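Local coordinates for PTS-dependent dihydroxyacetone kinase operon regulatory protein (Escherichia coli, PDB 4LRZ) that activates transcription of the dhaKLM operon from a sigma-70 promoter and represses its own expression, the present chain being its GAF- and PAS-containing sensor region, at residues F[73-78]-F[161-166]; F[79-84]-F[105-110]; F[98-103]-F[138-143]; F[115-120]-F[145-150]. All coordinates share one frame; numbering follows the deposited sequence.

Contact 1 (F[73-78]-F[161-166])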
loop_
_atom_site.group_PDB
_atom_site.type_symbol
_atom_site.label_atom_id
_atom_site.label_comp_id
_atom_site.label_asym_id
_atom_site.label_seq_id
_atom_site.Cartn_x
_atom_site.Cartn_y
_atom_site.Cartn_z
ATOM N N CYS F 73 21.736 18.192 10.404
ATOM C CA CYS F 73 20.324 18.324 10.155
ATOM C C CYS F 73 19.500 17.494 11.129
ATOM O O CYS F 73 20.026 16.671 11.850
ATOM C CB CYS F 73 19.956 17.959 8.710
ATOM S SG CYS F 73 19.784 16.193 8.437
ATOM N N ALA F 74 18.199 17.733 11.141
ATOM C CA ALA F 74 17.298 17.059 12.047
ATOM C C ALA F 74 16.067 16.741 11.253
ATOM O O ALA F 74 15.668 17.492 10.343
ATOM C CB ALA F 74 16.950 17.985 13.192
ATOM N N LEU F 75 15.422 15.660 11.636
ATOM C CA LEU F 75 14.179 15.261 11.000
ATOM C C LEU F 75 13.106 15.218 12.107
ATOM O O LEU F 75 13.394 14.773 13.240
ATOM C CB LEU F 75 14.373 13.899 10.338
ATOM C CG LEU F 75 15.398 13.822 9.181
ATOM C CD1 LEU F 75 15.971 12.396 8.975
ATOM C CD2 LEU F 75 14.779 14.301 7.889
ATOM N N PHE F 76 11.892 15.673 11.774
ATOM C CA PHE F 76 10.784 15.747 12.702
ATOM C C PHE F 76 9.557 15.030 12.136
ATOM O O PHE F 76 9.269 15.144 10.959
ATOM C CB PHE F 76 10.343 17.227 12.869
ATOM C CG PHE F 76 11.309 18.139 13.641
ATOM C CD1 PHE F 76 12.360 17.648 14.398
ATOM C CD2 PHE F 76 11.054 19.535 13.672
ATOM C CE1 PHE F 76 13.188 18.527 15.132
ATOM C CE2 PHE F 76 11.850 20.428 14.420
ATOM C CZ PHE F 76 12.929 19.909 15.151
ATOM N N ILE F 77 8.800 14.344 12.986
ATOM C CA ILE F 77 7.407 14.024 12.657
ATOM C C ILE F 77 6.484 14.941 13.497
ATOM O O ILE F 77 6.688 15.053 14.685
ATOM C CB ILE F 77 7.015 12.580 13.028
ATOM C CG1 ILE F 77 8.234 11.711 13.135
ATOM C CG2 ILE F 77 5.961 12.042 12.018
ATOM C CD1 ILE F 77 8.013 10.210 12.555
ATOM N N LEU F 78 5.493 15.587 12.882
ATOM C CA LEU F 78 4.528 16.382 13.626
ATOM C C LEU F 78 3.126 15.813 13.384
ATOM O O LEU F 78 2.857 15.291 12.275
ATOM C CB LEU F 78 4.578 17.866 13.240
ATOM C CG LEU F 78 5.930 18.619 13.342
ATOM C CD1 LEU F 78 6.685 18.537 12.015
ATOM C CD2 LEU F 78 5.718 20.067 13.672
ATOM N N ILE F 161 6.018 15.806 7.728
ATOM C CA ILE F 161 7.406 15.338 7.812
ATOM C C ILE F 161 8.242 16.547 7.524
ATOM O O ILE F 161 8.045 17.209 6.515
ATOM C CB ILE F 161 7.762 14.235 6.748
ATOM C CG1 ILE F 161 6.861 13.000 6.899
ATOM C CG2 ILE F 161 9.262 13.782 6.841
ATOM C CD1 ILE F 161 7.058 12.194 8.207
ATOM N N ALA F 162 9.202 16.815 8.385
ATOM C CA ALA F 162 10.076 17.940 8.165
ATOM C C ALA F 162 11.557 17.607 8.391
ATOM O O ALA F 162 11.908 16.672 9.147
ATOM C CB ALA F 162 9.655 19.132 9.090
ATOM N N LEU F 163 12.381 18.434 7.754
ATOM C CA LEU F 163 13.810 18.402 7.810
ATOM C C LEU F 163 14.300 19.828 8.117
ATOM O O LEU F 163 13.992 20.763 7.381
ATOM C CB LEU F 163 14.348 17.945 6.461
ATOM C CG LEU F 163 15.856 17.839 6.204
ATOM C CD1 LEU F 163 16.124 16.710 5.192
ATOM C CD2 LEU F 163 16.476 19.146 5.746
ATOM N N ALA F 164 15.079 19.968 9.199
ATOM C CA ALA F 164 15.621 21.246 9.662
ATOM C C ALA F 164 17.136 21.218 9.507
ATOM O O ALA F 164 17.765 20.209 9.834
ATOM C CB ALA F 164 15.263 21.473 11.120
ATOM N N CYS F 165 17.718 22.317 9.024
ATOM C CA CYS F 165 19.168 22.447 8.897
ATOM C C CYS F 165 19.629 23.888 8.868
ATOM O O CYS F 165 18.873 24.752 8.428
ATOM C CB CYS F 165 19.701 21.711 7.649
ATOM S SG CYS F 165 19.364 22.440 6.029
ATOM N N PRO F 166 20.887 24.155 9.308
ATOM C CA PRO F 166 21.436 25.515 9.147
ATOM C C PRO F 166 21.254 25.976 7.709
ATOM O O PRO F 166 21.427 25.188 6.773
ATOM C CB PRO F 166 22.913 25.363 9.518
ATOM C CG PRO F 166 22.972 24.202 10.432
ATOM C CD PRO F 166 21.802 23.281 10.069
#
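F76 and A162 form a hydrogen-bonded antiparallel pair: F76 N donates a hydrogen bond to A162 O at 2.8 Å, and A162 N donates one to F76 O at 3.1 Å. A74 and A164 repeat the exchange two residues along, with A164 N to A74 O nearly straight at 168°. Between these pairs the backbones meet through CA-H...O contacts, L163 CA lying 3.3 Å from A74 O. L75 and L163 occupy the non-hydrogen-bonded site, and their branches come together slantwise, L75 CD2 against L163 CD1 at 3.9 Å. L163 reaches this place because its CG stands anti to the backbone N (chi1 179°). Nearby, I77 CG2 and I161 CD1 touch at 4.0 Å, the two isoleucines running side by side in the same direction. Strand 157-166 is the middle one of the five-stranded antiparallel sheet, order 2-1-5-4-3, of the GAF domain, and 74-79 is its neighbour. A sheet covered on both faces suits apolar residues: helix 174-211 lies against I161 and L163, whereas the face of A74, F76, A162 and A164 is partly covered by L97 and L94 of helix 91-99. The small alanines probably let that helix come close, and A164 receives F145 from strand 143-151.

Contact 2 (F[79-84]-F[105-110])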
loop_
_atom_site.group_PDB
_atom_site.type_symbol
_atom_site.label_atom_id
_atom_site.label_comp_id
_atom_site.label_asym_id
_atom_site.label_seq_id
_atom_site.Cartn_x
_atom_site.Cartn_y
_atom_site.Cartn_z
ATOM N N ASP F 79 2.227 15.955 14.377
ATOM C CA ASP F 79 0.832 15.516 14.192
ATOM C C ASP F 79 0.039 16.545 13.389
ATOM O O ASP F 79 0.617 17.551 12.983
ATOM C CB ASP F 79 0.157 15.128 15.511
ATOM C CG ASP F 79 -0.294 16.310 16.306
ATOM O OD1 ASP F 79 -0.048 17.477 15.928
ATOM O OD2 ASP F 79 -0.980 16.087 17.324
ATOM N N GLU F 80 -1.264 16.328 13.167
ATOM C CA GLU F 80 -1.993 17.305 12.383
ATOM C C GLU F 80 -2.077 18.703 13.010
ATOM O O GLU F 80 -2.483 19.618 12.320
ATOM C CB GLU F 80 -3.416 16.896 11.940
ATOM C CG GLU F 80 -4.403 15.949 12.719
ATOM C CD GLU F 80 -4.041 15.502 14.122
ATOM O OE1 GLU F 80 -4.742 15.898 15.063
ATOM O OE2 GLU F 80 -3.108 14.695 14.280
ATOM N N THR F 81 -1.739 18.874 14.292
ATOM C CA THR F 81 -1.818 20.224 14.910
ATOM C C THR F 81 -0.444 20.888 15.022
ATOM O O THR F 81 -0.265 21.753 15.861
ATOM C CB THR F 81 -2.464 20.206 16.333
ATOM O OG1 THR F 81 -1.490 19.773 17.285
ATOM C CG2 THR F 81 -3.694 19.255 16.419
ATOM N N ALA F 82 0.533 20.438 14.223
ATOM C CA ALA F 82 1.899 20.915 14.349
ATOM C C ALA F 82 2.604 20.581 15.680
ATOM O O ALA F 82 3.527 21.290 16.084
ATOM C CB ALA F 82 1.961 22.395 14.112
ATOM N N CYS F 83 2.168 19.547 16.380
ATOM C CA CYS F 83 2.869 19.143 17.589
ATOM C C CYS F 83 3.969 18.144 17.240
ATOM O O CYS F 83 3.691 17.117 16.566
ATOM C CB CYS F 83 1.880 18.503 18.564
ATOM S SG CYS F 83 2.572 18.116 20.197
ATOM N N ILE F 84 5.210 18.438 17.674
ATOM C CA ILE F 84 6.349 17.543 17.417
ATOM C C ILE F 84 6.183 16.237 18.181
ATOM O O ILE F 84 6.131 16.221 19.412
ATOM C CB ILE F 84 7.688 18.177 17.759
ATOM C CG1 ILE F 84 7.942 19.371 16.850
ATOM C CG2 ILE F 84 8.802 17.150 17.543
ATOM C CD1 ILE F 84 9.261 19.993 17.019
ATOM N N GLY F 105 6.698 17.240 21.777
ATOM C CA GLY F 105 5.542 18.001 22.276
ATOM C C GLY F 105 5.450 19.498 22.040
ATOM O O GLY F 105 4.418 20.086 22.388
ATOM N N THR F 106 6.496 20.142 21.511
ATOM C CA THR F 106 6.433 21.566 21.163
ATOM C C THR F 106 5.475 21.735 19.981
ATOM O O THR F 106 5.594 20.995 18.975
ATOM C CB THR F 106 7.808 22.057 20.704
ATOM O OG1 THR F 106 8.709 22.034 21.808
ATOM C CG2 THR F 106 7.767 23.491 20.143
ATOM N N TYR F 107 4.533 22.665 20.105
ATOM C CA TYR F 107 3.654 23.067 18.995
ATOM C C TYR F 107 4.318 24.144 18.150
ATOM O O TYR F 107 4.875 25.087 18.682
ATOM C CB TYR F 107 2.318 23.620 19.524
ATOM C CG TYR F 107 1.485 22.623 20.273
ATOM C CD1 TYR F 107 0.595 21.813 19.588
ATOM C CD2 TYR F 107 1.561 22.513 21.684
ATOM C CE1 TYR F 107 -0.220 20.909 20.257
ATOM C CE2 TYR F 107 0.753 21.605 22.383
ATOM C CZ TYR F 107 -0.132 20.788 21.633
ATOM O OH TYR F 107 -0.943 19.861 22.215
ATOM N N CYS F 108 4.213 24.011 16.839
ATOM C CA CYS F 108 4.931 24.850 15.893
ATOM C C CYS F 108 3.959 25.550 14.963
ATOM O O CYS F 108 4.355 25.997 13.851
ATOM C CB CYS F 108 5.859 23.976 15.019
ATOM S SG CYS F 108 7.036 23.005 15.946
ATOM N N ALA F 109 2.706 25.668 15.411
ATOM C CA ALA F 109 1.693 26.468 14.707
ATOM C C ALA F 109 2.234 27.820 14.258
ATOM O O ALA F 109 3.188 28.357 14.823
ATOM C CB ALA F 109 0.379 26.611 15.534
ATOM N N GLU F 110 1.665 28.293 13.157
ATOM C CA GLU F 110 2.023 29.549 12.576
ATOM C C GLU F 110 1.742 30.661 13.571
ATOM O O GLU F 110 2.465 31.654 13.590
ATOM C CB GLU F 110 1.140 29.786 11.359
ATOM C CG GLU F 110 1.507 31.016 10.581
ATOM C CD GLU F 110 0.682 31.138 9.304
ATOM O OE1 GLU F 110 -0.550 31.276 9.413
ATOM O OE2 GLU F 110 1.258 31.067 8.185
#
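C83 lays its sulfur over one face of the Y107 ring, SG 4.1 Å from the ring centroid and 18° off the normal, a cysteine sulfur-aromatic contact. The thiol reaches the ring because SG is turned anti to the backbone N (chi1 -173°), while C83 CB touches Y107 CE1 at 3.6 Å. On the other side of the two backbones, I84 CG1 rests on C108 SG at 3.9 Å, and the small A82 lets its methyl approach the backbone of C108 and A109. T81 OG1 sits near the ring plane, 3.4 Å from Y107 CE1. With an alanine in place of Y107, the C83 sulfur would probably lose the flat surface it lies on, and T81 the ring edge beside it. Three backbone bonds join the segments: C108 N to A82 O, I84 N to T106 O at 2.9 Å, and G105 N to I84 O at 2.6 Å. At the polar edge D79 OD1 accepts from T81 N, T81 OG1 and C83 N; the first bond makes an Asx turn, and the three together brace the type I turn from D79 to A82. G105 has positive phi, where a CB would collide with the preceding carbonyl. The turn 79-84 joins strands 74-79 and 84-89 of the GAF sheet; I46 of helix 40-49 and the H36 ring meet Y107, and L118 of helix 117-124 packs on C108.

Contact 3 (F[98-103]-F[138-143])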
loop_
_atom_site.group_PDB
_atom_site.type_symbol
_atom_site.label_atom_id
_atom_site.label_comp_id
_atom_site.label_asym_id
_atom_site.label_seq_id
_atom_site.Cartn_x
_atom_site.Cartn_y
_atom_site.Cartn_z
ATOM N N SER F 98 16.657 22.207 20.113
ATOM C CA SER F 98 16.170 22.051 21.472
ATOM C C SER F 98 16.428 23.355 22.289
ATOM O O SER F 98 15.549 23.829 22.978
ATOM C CB SER F 98 16.805 20.803 22.089
ATOM O OG SER F 98 16.485 20.667 23.460
ATOM N N ALA F 99 17.597 23.963 22.145
ATOM C CA ALA F 99 17.869 25.271 22.758
ATOM C C ALA F 99 16.866 26.363 22.334
ATOM O O ALA F 99 16.533 27.239 23.121
ATOM C CB ALA F 99 19.338 25.734 22.491
ATOM N N LEU F 100 16.381 26.305 21.103
ATOM C CA LEU F 100 15.383 27.258 20.636
ATOM C C LEU F 100 13.971 26.921 21.068
ATOM O O LEU F 100 13.046 27.669 20.719
ATOM C CB LEU F 100 15.406 27.374 19.106
ATOM C CG LEU F 100 16.730 27.824 18.497
ATOM C CD1 LEU F 100 16.597 27.921 16.991
ATOM C CD2 LEU F 100 17.175 29.171 19.106
ATOM N N GLY F 101 13.787 25.810 21.797
ATOM C CA GLY F 101 12.446 25.351 22.204
ATOM C C GLY F 101 11.797 24.177 21.462
ATOM O O GLY F 101 10.658 23.748 21.803
ATOM N N PHE F 102 12.473 23.625 20.457
ATOM C CA PHE F 102 11.860 22.537 19.716
ATOM C C PHE F 102 12.209 21.204 20.377
ATOM O O PHE F 102 13.333 20.764 20.289
ATOM C CB PHE F 102 12.339 22.529 18.273
ATOM C CG PHE F 102 12.004 23.766 17.481
ATOM C CD1 PHE F 102 12.991 24.674 17.160
ATOM C CD2 PHE F 102 10.722 23.983 17.014
ATOM C CE1 PHE F 102 12.712 25.813 16.380
ATOM C CE2 PHE F 102 10.429 25.105 16.238
ATOM C CZ PHE F 102 11.433 26.027 15.927
ATOM N N ASN F 103 11.251 20.578 21.054
ATOM C CA ASN F 103 11.439 19.318 21.755
ATOM C C ASN F 103 10.235 18.484 21.404
ATOM O O ASN F 103 9.337 18.968 20.753
ATOM C CB ASN F 103 11.432 19.551 23.264
ATOM C CG ASN F 103 12.566 20.430 23.726
ATOM O OD1 ASN F 103 13.749 20.041 23.656
ATOM N ND2 ASN F 103 12.225 21.627 24.203
ATOM N N GLN F 138 12.848 36.338 13.629
ATOM C CA GLN F 138 14.294 36.509 13.403
ATOM C C GLN F 138 15.143 35.366 13.943
ATOM O O GLN F 138 16.239 35.113 13.433
ATOM C CB GLN F 138 14.805 37.823 14.013
ATOM C CG GLN F 138 14.579 39.044 13.119
ATOM C CD GLN F 138 14.618 40.397 13.884
ATOM O OE1 GLN F 138 15.199 40.517 14.979
ATOM N NE2 GLN F 138 13.996 41.417 13.288
ATOM N N VAL F 139 14.655 34.698 14.982
ATOM C CA VAL F 139 15.402 33.603 15.593
ATOM C C VAL F 139 15.623 32.463 14.578
ATOM O O VAL F 139 16.637 31.758 14.639
ATOM C CB VAL F 139 14.729 33.143 16.927
ATOM C CG1 VAL F 139 15.113 31.720 17.286
ATOM C CG2 VAL F 139 15.130 34.099 18.040
ATOM N N LEU F 140 14.719 32.348 13.606
ATOM C CA LEU F 140 14.799 31.298 12.587
ATOM C C LEU F 140 15.591 31.652 11.329
ATOM O O LEU F 140 15.702 30.815 10.431
ATOM C CB LEU F 140 13.394 30.797 12.213
ATOM C CG LEU F 140 12.594 30.175 13.376
ATOM C CD1 LEU F 140 11.249 29.640 12.898
ATOM C CD2 LEU F 140 13.378 29.067 14.125
ATOM N N TRP F 141 16.160 32.855 11.267
ATOM C CA TRP F 141 16.881 33.294 10.059
ATOM C C TRP F 141 18.143 32.473 9.751
ATOM O O TRP F 141 18.634 32.494 8.639
ATOM C CB TRP F 141 17.204 34.785 10.109
ATOM C CG TRP F 141 15.965 35.707 9.951
ATOM C CD1 TRP F 141 14.638 35.334 9.985
ATOM C CD2 TRP F 141 15.965 37.139 9.763
ATOM N NE1 TRP F 141 13.832 36.430 9.821
ATOM C CE2 TRP F 141 14.609 37.550 9.683
ATOM C CE3 TRP F 141 16.979 38.113 9.657
ATOM C CZ2 TRP F 141 14.238 38.898 9.501
ATOM C CZ3 TRP F 141 16.610 39.465 9.480
ATOM C CH2 TRP F 141 15.251 39.840 9.404
ATOM N N ASN F 142 18.643 31.758 10.746
ATOM C CA ASN F 142 19.759 30.856 10.543
ATOM C C ASN F 142 19.388 29.471 10.055
ATOM O O ASN F 142 20.276 28.696 9.769
ATOM C CB ASN F 142 20.559 30.741 11.835
ATOM C CG ASN F 142 21.201 32.016 12.179
ATOM O OD1 ASN F 142 20.817 32.664 13.155
ATOM N ND2 ASN F 142 22.123 32.464 11.320
ATOM N N TRP F 143 18.086 29.196 9.956
ATOM C CA TRP F 143 17.548 27.885 9.632
ATOM C C TRP F 143 16.855 27.831 8.280
ATOM O O TRP F 143 16.343 28.849 7.775
ATOM C CB TRP F 143 16.605 27.417 10.750
ATOM C CG TRP F 143 17.354 27.286 11.976
ATOM C CD1 TRP F 143 17.652 28.279 12.867
ATOM C CD2 TRP F 143 18.067 26.134 12.412
ATOM N NE1 TRP F 143 18.468 27.800 13.864
ATOM C CE2 TRP F 143 18.734 26.482 13.614
ATOM C CE3 TRP F 143 18.194 24.833 11.920
ATOM C CZ2 TRP F 143 19.513 25.581 14.320
ATOM C CZ3 TRP F 143 18.938 23.937 12.634
ATOM C CH2 TRP F 143 19.596 24.312 13.820
#
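L100 and V139 meet tip to tip because L100 CG lies anti to its carbonyl carbon (chi1 -59°); the extended chi2 (-179°) sends CD1 on to W143, while the other branch, CD2, meets V139 CG1 at 3.7 Å. V139 answers with CG1 turned anti to the backbone N. L100 slants across W143, its CD1 3.6 Å from the indole NE1. A leucine fits this place well, since its fork serves two partners at once. Alongside, F102 and L140 form a second apolar pair: L140 CD2 comes to the edge of the phenyl ring, near its plane, 4.0 Å from F102 CE1. No hydrogen bond crosses between the segments, and their backbones keep well apart, L100 CA and V139 CA being 8.1 Å from each other. The helix end sets the backbone from which L100 and F102 project: G101, with positive phi (103°), terminates helix 91-99, and S98 OG bonds N103 OD1 at 2.8 Å across the turn. W143 in turn lies along T93, Q96 and L97 of the same helix. A Schellman motif thus ends a helix packed on the GAF sheet, and its leucine and phenylalanine meet the 3-10 turn 138-140 that leads into strand 143-151.

Contact 4 (F[115-120]-F[145-150])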
loop_
_atom_site.group_PDB
_atom_site.type_symbol
_atom_site.label_atom_id
_atom_site.label_comp_id
_atom_site.label_asym_id
_atom_site.label_seq_id
_atom_site.Cartn_x
_atom_site.Cartn_y
_atom_site.Cartn_z
ATOM N N THR F 115 5.577 32.260 10.228
ATOM C CA THR F 115 5.742 31.633 8.951
ATOM C C THR F 115 6.966 30.744 8.963
ATOM O O THR F 115 8.099 31.228 9.226
ATOM C CB THR F 115 5.988 32.696 7.870
ATOM O OG1 THR F 115 5.039 33.752 8.023
ATOM C CG2 THR F 115 5.902 32.085 6.455
ATOM N N CYS F 116 6.709 29.470 8.635
ATOM C CA CYS F 116 7.663 28.381 8.686
ATOM C C CYS F 116 7.055 27.154 8.024
ATOM O O CYS F 116 5.888 26.831 8.247
ATOM C CB CYS F 116 8.025 28.043 10.149
ATOM S SG CYS F 116 9.403 26.900 10.284
ATOM N N ALA F 117 7.856 26.449 7.234
ATOM C CA ALA F 117 7.424 25.222 6.589
ATOM C C ALA F 117 6.702 24.257 7.571
ATOM O O ALA F 117 5.713 23.595 7.216
ATOM C CB ALA F 117 8.637 24.550 5.924
ATOM N N LEU F 118 7.202 24.189 8.805
ATOM C CA LEU F 118 6.640 23.305 9.830
ATOM C C LEU F 118 5.118 23.429 9.894
ATOM O O LEU F 118 4.414 22.411 10.126
ATOM C CB LEU F 118 7.218 23.642 11.209
ATOM C CG LEU F 118 8.676 23.370 11.452
ATOM C CD1 LEU F 118 9.067 23.611 12.882
ATOM C CD2 LEU F 118 8.975 21.881 11.073
ATOM N N SER F 119 4.595 24.655 9.709
ATOM C CA SER F 119 3.114 24.826 9.615
ATOM C C SER F 119 2.607 25.063 8.215
ATOM O O SER F 119 1.520 24.639 7.873
ATOM C CB SER F 119 2.596 25.967 10.533
ATOM O OG SER F 119 3.141 27.240 10.183
ATOM N N LEU F 120 3.365 25.773 7.401
ATOM C CA LEU F 120 2.838 26.212 6.116
ATOM C C LEU F 120 2.542 25.015 5.207
ATOM O O LEU F 120 1.697 25.088 4.298
ATOM C CB LEU F 120 3.852 27.100 5.447
ATOM C CG LEU F 120 3.428 28.421 4.868
ATOM C CD1 LEU F 120 4.474 28.794 3.799
ATOM C CD2 LEU F 120 1.949 28.475 4.353
ATOM N N PHE F 145 13.843 25.204 6.698
ATOM C CA PHE F 145 12.905 24.101 6.988
ATOM C C PHE F 145 12.266 23.586 5.691
ATOM O O PHE F 145 11.953 24.377 4.804
ATOM C CB PHE F 145 11.824 24.533 7.993
ATOM C CG PHE F 145 12.344 24.737 9.392
ATOM C CD1 PHE F 145 12.390 23.685 10.298
ATOM C CD2 PHE F 145 12.802 25.957 9.804
ATOM C CE1 PHE F 145 12.885 23.872 11.603
ATOM C CE2 PHE F 145 13.299 26.145 11.092
ATOM C CZ PHE F 145 13.333 25.121 11.981
ATOM N N CYS F 146 12.147 22.273 5.552
ATOM C CA CYS F 146 11.337 21.688 4.497
ATOM C C CYS F 146 10.284 20.847 5.181
ATOM O O CYS F 146 10.561 20.178 6.188
ATOM C CB CYS F 146 12.159 20.739 3.617
ATOM S SG CYS F 146 13.509 21.514 2.721
ATOM N N ALA F 147 9.095 20.808 4.603
ATOM C CA ALA F 147 8.037 20.001 5.187
ATOM C C ALA F 147 7.021 19.593 4.148
ATOM O O ALA F 147 6.788 20.278 3.124
ATOM C CB ALA F 147 7.365 20.754 6.352
ATOM N N THR F 148 6.393 18.472 4.418
ATOM C CA THR F 148 5.352 18.019 3.547
ATOM C C THR F 148 4.282 17.456 4.449
ATOM O O THR F 148 4.601 16.760 5.394
ATOM C CB THR F 148 5.894 16.903 2.581
ATOM O OG1 THR F 148 6.964 17.455 1.786
ATOM C CG2 THR F 148 4.814 16.425 1.660
ATOM N N PRO F 149 3.010 17.713 4.134
ATOM C CA PRO F 149 1.966 17.116 4.923
ATOM C C PRO F 149 1.733 15.643 4.529
ATOM O O PRO F 149 1.985 15.267 3.380
ATOM C CB PRO F 149 0.744 17.970 4.562
ATOM C CG PRO F 149 0.979 18.429 3.187
ATOM C CD PRO F 149 2.463 18.647 3.121
ATOM N N LEU F 150 1.243 14.835 5.470
ATOM C CA LEU F 150 0.800 13.528 5.073
ATOM C C LEU F 150 -0.614 13.184 5.458
ATOM O O LEU F 150 -1.189 13.730 6.432
ATOM C CB LEU F 150 1.763 12.438 5.511
ATOM C CG LEU F 150 1.668 11.835 6.887
ATOM C CD1 LEU F 150 1.445 10.391 6.637
ATOM C CD2 LEU F 150 3.022 12.057 7.540
#
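F145 reaches from strand 143-151 to the start of helix 117-124, and most of its side chain meets something there. Its CB meets the methyl of A117, CB to CB 3.8 Å. From CG on the ring passes under the C116 sulfur, which lies over one face, 4.0 Å from the centroid and 29° off the normal. The sulfur leans to one side, SG being 3.6 Å from F145 CD2 and 4.0 Å from F145 CE2; C116 holds it there with chi1 -170°, anti to the backbone N. On the other ortho side F145 CD1 touches L118 CG at 3.9 Å, and further out F145 CE1 meets L118 CD1 at 4.0 Å, the leucine slanting across the ring. An alanine in place of F145 would probably leave a gap beside C116 and L118, where the ring now lies, and deprive the sulfur of its aromatic partner. Two residues along, A147 CB packs on A117 O at 3.4 Å; alanine on both sides allows so close an approach. C116 is the N-cap residue, and its carbonyl O accepts from S119 N and L120 N, holding the first turn, while A117 N is bonded to T130 OG1 of the edge strand 128-131. H135 meets the F145 ring with planes about perpendicular. Short helix against central sheet, joined by small and aromatic residues, is the packing of one face of the GAF domain.

Overall arrangement
From the N terminus, strand 74-79 pairs with the later strand 157-166 in contact 1, closing a long loop that encloses the other three contacts. Within it contact 2 closes first, tying the turn between strands 74-79 and 84-89 to the segment after helix 91-99. Contact 3, joining the end of helix 91-99 to the turn before strand 143-151, starts before contact 2 has closed, so the two cross, and T106 OG1 probably bonds G101 O between them. Contact 4 follows contact 2 in series but crosses contact 3, joining helix 117-124 to strand 143-151. That strand neighbours 157-166, so contacts 1 and 4 share one sheet, and F102, C108 and L118 link contacts 2, 3 and 4 over it.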